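Local coordinates for protein transcriptional regulator, LacI family (Burkholderia phymatum, PDB 2RGY) that probably regulates transcription as a LacI-family DNA-binding protein whose periplasmic-binding-protein-like domain is expected to sense a small effector, perhaps a sugar, at residues K28-E33 / E246-A251; H241-E246 / R268-T273. One frame throughout, in Å; residues are numbered along the deposited sequence.

Contact 1: K28-E33 / E246-A251; sequences KQTDLE and ELTQNA
Gln249 reaches Glu33 with a fully extended arm: CG lies opposite its backbone N (chi1 174°) and the chain runs on straight, so the terminal amide is carried across to the neighbouring helix. Glu33 does the reverse, bending at chi2 and turning its carboxylate back toward Gln249. The two ends meet in one fairly straight hydrogen bond, Gln249 NE2 to Glu33 OE2, 3.2 Å. The acceptor lies in the plane of the Gln249 amide, but the donor comes down on the carboxylate from above its plane, and the two flat groups stand 75° apart. Behind NE2, Gln249 CG packs 3.5 Å from the same oxygen, Glu33 OE2.

A turn earlier on helix 21-36, and at the residue just before Gln249 on the other helix, the contact is van der Waals packing round a methyl. Thr248 CG2 is directed at helix 21-36 and touches Gln29 CB at 3.6 Å, with Thr30 OG1 3.9 Å from the same methyl, the two threonine side chains crossing at about a right angle. Both hydroxyls bond to carbonyls of their own helices, Thr30 OG1 to Ile26 O and Thr248 OG1 to Thr244 O; for Thr248 this turns the methyl outward to the partner helix. Gln29, also bent at chi2, sets OE1 against Gln249 CB.

The helix segments run roughly parallel, their axes 8.8 Å apart at closest approach and crossing at -36°. Glu33 is buried, and its other oxygen, OE1, forms a salt bridge with Arg253 one turn beyond Gln249. Helix 244-260 thus grips both carboxylate oxygens, one through a neutral amide and one through a guanidinium, an arrangement that would probably favour the ionised form of Glu33.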
loop_
_atom_site.group_PDB
_atom_site.type_symbol
_atom_site.label_atom_id
_atom_site.label_comp_id
_atom_site.label_asym_id
_atom_site.label_seq_id
_atom_site.Cartn_x
_atom_site.Cartn_y
_atom_site.Cartn_z
ATOM N N LYS A 28 -10.254 1.380 -3.189
ATOM C CA LYS A 28 -11.205 1.753 -2.152
ATOM C C LYS A 28 -12.419 2.487 -2.712
ATOM O O LYS A 28 -13.549 2.102 -2.430
ATOM C CB LYS A 28 -10.518 2.610 -1.084
ATOM C CG LYS A 28 -11.434 3.079 0.050
ATOM C CD LYS A 28 -10.651 3.952 1.046
ATOM C CE LYS A 28 -11.563 4.627 2.078
ATOM N NZ LYS A 28 -10.811 5.604 2.953
ATOM N N GLN A 29 -12.188 3.535 -3.498
ATOM C CA GLN A 29 -13.284 4.307 -4.083
ATOM C C GLN A 29 -14.165 3.485 -5.014
ATOM O O GLN A 29 -15.371 3.682 -5.050
ATOM C CB GLN A 29 -12.762 5.513 -4.863
ATOM C CG GLN A 29 -12.299 6.663 -4.005
ATOM C CD GLN A 29 -13.335 7.073 -2.978
ATOM O OE1 GLN A 29 -14.499 7.301 -3.299
ATOM N NE2 GLN A 29 -12.911 7.164 -1.733
ATOM N N THR A 30 -13.564 2.580 -5.781
ATOM C CA THR A 30 -14.349 1.755 -6.690
ATOM C C THR A 30 -15.255 0.851 -5.850
ATOM O O THR A 30 -16.456 0.768 -6.093
ATOM C CB THR A 30 -13.442 0.887 -7.598
ATOM O OG1 THR A 30 -12.519 1.726 -8.305
ATOM C CG2 THR A 30 -14.284 0.121 -8.613
ATOM N N ASP A 31 -14.676 0.188 -4.853
ATOM C CA ASP A 31 -15.428 -0.703 -3.965
ATOM C C ASP A 31 -16.574 0.062 -3.302
ATOM O O ASP A 31 -17.701 -0.423 -3.227
ATOM C CB ASP A 31 -14.487 -1.285 -2.893
ATOM C CG ASP A 31 -15.220 -2.121 -1.840
ATOM O OD1 ASP A 31 -16.089 -2.940 -2.211
ATOM O OD2 ASP A 31 -14.912 -1.977 -0.632
ATOM N N LEU A 32 -16.262 1.271 -2.853
ATOM C CA LEU A 32 -17.201 2.158 -2.176
ATOM C C LEU A 32 -18.424 2.524 -3.016
ATOM O O LEU A 32 -19.565 2.350 -2.579
ATOM C CB LEU A 32 -16.454 3.428 -1.760
ATOM C CG LEU A 32 -16.721 4.070 -0.401
ATOM C CD1 LEU A 32 -16.792 2.994 0.668
ATOM C CD2 LEU A 32 -15.599 5.071 -0.076
ATOM N N GLU A 33 -18.191 3.034 -4.222
ATOM C CA GLU A 33 -19.297 3.427 -5.079
ATOM C C GLU A 33 -20.159 2.238 -5.485
ATOM O O GLU A 33 -21.374 2.371 -5.660
ATOM C CB GLU A 33 -18.778 4.153 -6.318
ATOM C CG GLU A 33 -18.150 5.518 -6.017
ATOM C CD GLU A 33 -19.056 6.446 -5.189
ATOM O OE1 GLU A 33 -20.265 6.552 -5.488
ATOM O OE2 GLU A 33 -18.547 7.086 -4.240
ATOM N N GLU A 246 -11.298 11.799 -5.881
ATOM C CA GLU A 246 -12.400 12.482 -6.559
ATOM C C GLU A 246 -12.596 12.036 -8.004
ATOM O O GLU A 246 -13.720 11.791 -8.430
ATOM C CB GLU A 246 -12.198 14.004 -6.533
ATOM C CG GLU A 246 -12.208 14.629 -5.145
ATOM C CD GLU A 246 -10.803 14.845 -4.601
ATOM O OE1 GLU A 246 -10.068 13.850 -4.422
ATOM O OE2 GLU A 246 -10.429 16.016 -4.366
ATOM N N LEU A 247 -11.508 11.941 -8.759
ATOM C CA LEU A 247 -11.616 11.524 -10.151
ATOM C C LEU A 247 -12.101 10.081 -10.242
ATOM O O LEU A 247 -12.905 9.747 -11.114
ATOM C CB LEU A 247 -10.272 11.696 -10.870
ATOM C CG LEU A 247 -9.924 13.153 -11.222
ATOM C CD1 LEU A 247 -8.497 13.251 -11.745
ATOM C CD2 LEU A 247 -10.913 13.683 -12.262
ATOM N N THR A 248 -11.637 9.235 -9.331
ATOM C CA THR A 248 -12.051 7.839 -9.328
ATOM C C THR A 248 -13.543 7.760 -8.990
ATOM O O THR A 248 -14.309 7.064 -9.649
ATOM C CB THR A 248 -11.263 7.001 -8.290
ATOM O OG1 THR A 248 -9.864 7.033 -8.594
ATOM C CG2 THR A 248 -11.737 5.565 -8.312
ATOM N N GLN A 249 -13.951 8.476 -7.955
ATOM C CA GLN A 249 -15.342 8.478 -7.552
ATOM C C GLN A 249 -16.230 8.863 -8.737
ATOM O O GLN A 249 -17.235 8.211 -9.013
ATOM C CB GLN A 249 -15.534 9.457 -6.389
ATOM C CG GLN A 249 -16.972 9.655 -5.974
ATOM C CD GLN A 249 -17.095 10.587 -4.794
ATOM O OE1 GLN A 249 -16.660 11.743 -4.845
ATOM N NE2 GLN A 249 -17.685 10.093 -3.721
ATOM N N ASN A 250 -15.841 9.914 -9.447
ATOM C CA ASN A 250 -16.607 10.374 -10.592
ATOM C C ASN A 250 -16.497 9.450 -11.812
ATOM O O ASN A 250 -17.468 9.271 -12.554
ATOM C CB ASN A 250 -16.191 11.808 -10.934
ATOM C CG ASN A 250 -16.811 12.828 -9.988
ATOM O OD1 ASN A 250 -17.966 13.224 -10.163
ATOM N ND2 ASN A 250 -16.060 13.235 -8.967
ATOM N N ALA A 251 -15.329 8.853 -12.016
ATOM C CA ALA A 251 -15.144 7.939 -13.132
ATOM C C ALA A 251 -16.041 6.722 -12.915
ATOM O O ALA A 251 -16.710 6.261 -13.831
ATOM C CB ALA A 251 -13.680 7.499 -13.221
#

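Contact 2: H241-E246 / R268-T273; sequences HIPTAE and REFPVT
The Phe270 ring carries Glu246 on one face, as a CH-pi contact: Glu246 CB sits 3.7 Å from the ring centroid and only 3° off the normal, nearly equidistant from all six ring carbons. Pro243 approaches the same ring obliquely, while Leu247, next to Glu246, and Asn250, one turn further along helix 244-260, also touch Phe270. In the hinge region of this periplasmic-binding-protein-like fold, two connecting segments run past each other here, one entering helix 244-260 and the other returning toward strand 273-275.

The first torsion of Phe270 (chi1 -59°) swings the ring toward the start of the helix and beneath Glu246. Nearer the backbone, the two proline carbons Pro243 CG and CB pack on Phe270 CB, CG at 3.5 Å. Pro243 is the N-cap residue of the helix and the centre of an inverse gamma turn, in which Thr244 N bonds to Ile242 O; this sharp bend takes the chain from extended strand into helix.

At the strand end, His241 and Thr273 form an antiparallel hydrogen-bonded pair. The bond from His241 N to Thr273 O is short, 2.6 Å, whereas its return, Thr273 N to His241 O, is weak. Their side chains lie side by side on the same face of the sheet, and His241 ND1 is bonded beyond the pair to Asp226. Ile242 and Val272 also run alongside each other, Ile242 CD1 meeting Val272 CG2 at 3.7 Å, and Val272 continues onto Leu118 of helix 112-125. That same methyl, Val272 CG2, lies 3.2 Å from His241 O, while Val272 CA makes a C-H...O contact with this oxygen.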
loop_
_atom_site.group_PDB
_atom_site.type_symbol
_atom_site.label_atom_id
_atom_site.label_comp_id
_atom_site.label_asym_id
_atom_site.label_seq_id
_atom_site.Cartn_x
_atom_site.Cartn_y
_atom_site.Cartn_z
ATOM N N HIS A 241 -0.294 17.509 -4.765
ATOM C CA HIS A 241 -1.529 16.802 -4.474
ATOM C C HIS A 241 -2.430 16.582 -5.690
ATOM O O HIS A 241 -2.939 17.535 -6.275
ATOM C CB HIS A 241 -2.331 17.548 -3.416
ATOM C CG HIS A 241 -3.620 16.874 -3.077
ATOM N ND1 HIS A 241 -3.686 15.795 -2.225
ATOM C CD2 HIS A 241 -4.879 17.084 -3.525
ATOM C CE1 HIS A 241 -4.935 15.368 -2.160
ATOM N NE2 HIS A 241 -5.680 16.131 -2.941
ATOM N N ILE A 242 -2.639 15.318 -6.041
ATOM C CA ILE A 242 -3.480 14.928 -7.175
ATOM C C ILE A 242 -4.821 14.419 -6.633
ATOM O O ILE A 242 -4.846 13.546 -5.766
ATOM C CB ILE A 242 -2.812 13.792 -7.988
ATOM C CG1 ILE A 242 -1.503 14.292 -8.608
ATOM C CG2 ILE A 242 -3.762 13.289 -9.063
ATOM C CD1 ILE A 242 -1.686 15.476 -9.571
ATOM N N PRO A 243 -5.949 14.940 -7.154
ATOM C CA PRO A 243 -7.286 14.532 -6.699
ATOM C C PRO A 243 -7.691 13.162 -7.224
ATOM O O PRO A 243 -8.638 13.035 -7.990
ATOM C CB PRO A 243 -8.175 15.646 -7.238
ATOM C CG PRO A 243 -7.572 15.877 -8.582
ATOM C CD PRO A 243 -6.059 15.847 -8.311
ATOM N N THR A 244 -6.976 12.139 -6.781
ATOM C CA THR A 244 -7.224 10.773 -7.213
ATOM C C THR A 244 -8.537 10.182 -6.719
ATOM O O THR A 244 -9.233 9.508 -7.475
ATOM C CB THR A 244 -6.058 9.869 -6.780
ATOM O OG1 THR A 244 -4.879 10.270 -7.491
ATOM C CG2 THR A 244 -6.362 8.403 -7.075
ATOM N N ALA A 245 -8.875 10.424 -5.460
ATOM C CA ALA A 245 -10.121 9.899 -4.909
ATOM C C ALA A 245 -11.330 10.489 -5.636
ATOM O O ALA A 245 -12.266 9.767 -5.978
ATOM C CB ALA A 245 -10.209 10.197 -3.422
ATOM N N GLU A 246 -11.298 11.799 -5.881
ATOM C CA GLU A 246 -12.400 12.482 -6.559
ATOM C C GLU A 246 -12.596 12.036 -8.004
ATOM O O GLU A 246 -13.720 11.791 -8.430
ATOM C CB GLU A 246 -12.198 14.004 -6.533
ATOM C CG GLU A 246 -12.208 14.629 -5.145
ATOM C CD GLU A 246 -10.803 14.845 -4.601
ATOM O OE1 GLU A 246 -10.068 13.850 -4.422
ATOM O OE2 GLU A 246 -10.429 16.016 -4.366
ATOM N N ARG A 268 -15.627 16.541 -13.661
ATOM C CA ARG A 268 -14.317 16.153 -14.198
ATOM C C ARG A 268 -13.177 17.134 -13.928
ATOM O O ARG A 268 -12.053 16.923 -14.399
ATOM C CB ARG A 268 -14.426 15.965 -15.716
ATOM C CG ARG A 268 -15.444 14.930 -16.140
ATOM C CD ARG A 268 -15.968 15.202 -17.542
ATOM N NE ARG A 268 -16.964 14.212 -17.918
ATOM C CZ ARG A 268 -16.675 12.952 -18.216
ATOM N NH1 ARG A 268 -15.413 12.541 -18.191
ATOM N NH2 ARG A 268 -17.650 12.097 -18.502
ATOM N N GLU A 269 -13.455 18.202 -13.189
ATOM C CA GLU A 269 -12.431 19.209 -12.913
ATOM C C GLU A 269 -12.133 19.379 -11.435
ATOM O O GLU A 269 -13.007 19.762 -10.659
ATOM C CB GLU A 269 -12.859 20.569 -13.480
ATOM C CG GLU A 269 -13.103 20.576 -14.992
ATOM C CD GLU A 269 -11.887 20.106 -15.774
ATOM O OE1 GLU A 269 -10.771 20.561 -15.449
ATOM O OE2 GLU A 269 -12.041 19.281 -16.709
ATOM N N PHE A 270 -10.896 19.092 -11.050
ATOM C CA PHE A 270 -10.492 19.255 -9.666
ATOM C C PHE A 270 -9.145 19.935 -9.651
ATOM O O PHE A 270 -8.321 19.725 -10.542
ATOM C CB PHE A 270 -10.455 17.912 -8.955
ATOM C CG PHE A 270 -11.777 17.219 -8.961
ATOM C CD1 PHE A 270 -12.045 16.219 -9.894
ATOM C CD2 PHE A 270 -12.792 17.628 -8.091
ATOM C CE1 PHE A 270 -13.311 15.629 -9.967
ATOM C CE2 PHE A 270 -14.073 17.048 -8.150
ATOM C CZ PHE A 270 -14.334 16.046 -9.093
ATOM N N PRO A 271 -8.910 20.788 -8.650
ATOM C CA PRO A 271 -7.614 21.450 -8.647
ATOM C C PRO A 271 -6.473 20.608 -8.103
ATOM O O PRO A 271 -6.662 19.693 -7.299
ATOM C CB PRO A 271 -7.878 22.707 -7.812
ATOM C CG PRO A 271 -8.847 22.219 -6.793
ATOM C CD PRO A 271 -9.799 21.349 -7.614
ATOM N N VAL A 272 -5.286 20.913 -8.598
ATOM C CA VAL A 272 -4.081 20.255 -8.151
ATOM C C VAL A 272 -3.403 21.339 -7.312
ATOM O O VAL A 272 -3.387 22.517 -7.686
ATOM C CB VAL A 272 -3.203 19.857 -9.344
ATOM C CG1 VAL A 272 -2.810 21.093 -10.110
ATOM C CG2 VAL A 272 -1.969 19.114 -8.869
ATOM N N THR A 273 -2.884 20.949 -6.161
ATOM C CA THR A 273 -2.218 21.886 -5.271
ATOM C C THR A 273 -0.952 21.227 -4.743
ATOM O O THR A 273 -0.644 20.081 -5.093
ATOM C CB THR A 273 -3.106 22.235 -4.072
ATOM O OG1 THR A 273 -3.496 21.026 -3.410
ATOM C CG2 THR A 273 -4.358 22.994 -4.529
#

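The two contacts, with centres about 13 Å apart, share Glu246 and are joined by helix 244-260. Contact 1 packs this helix on helix 21-36 of the lobe built round the parallel sheet; contact 2 lies where the chain passes to and from the mixed sheet through strands 238-241 and 273-275. Along the chain the segments come in the order 28-33, 241-246, 246-251, 268-273, so the contacts interleave. They touch directly, for example where Gln29 CG packs on Ala245 O. One helix therefore ties the N-terminal lobe to connections between lobes whose relative movement is commonly coupled to effector binding in this family.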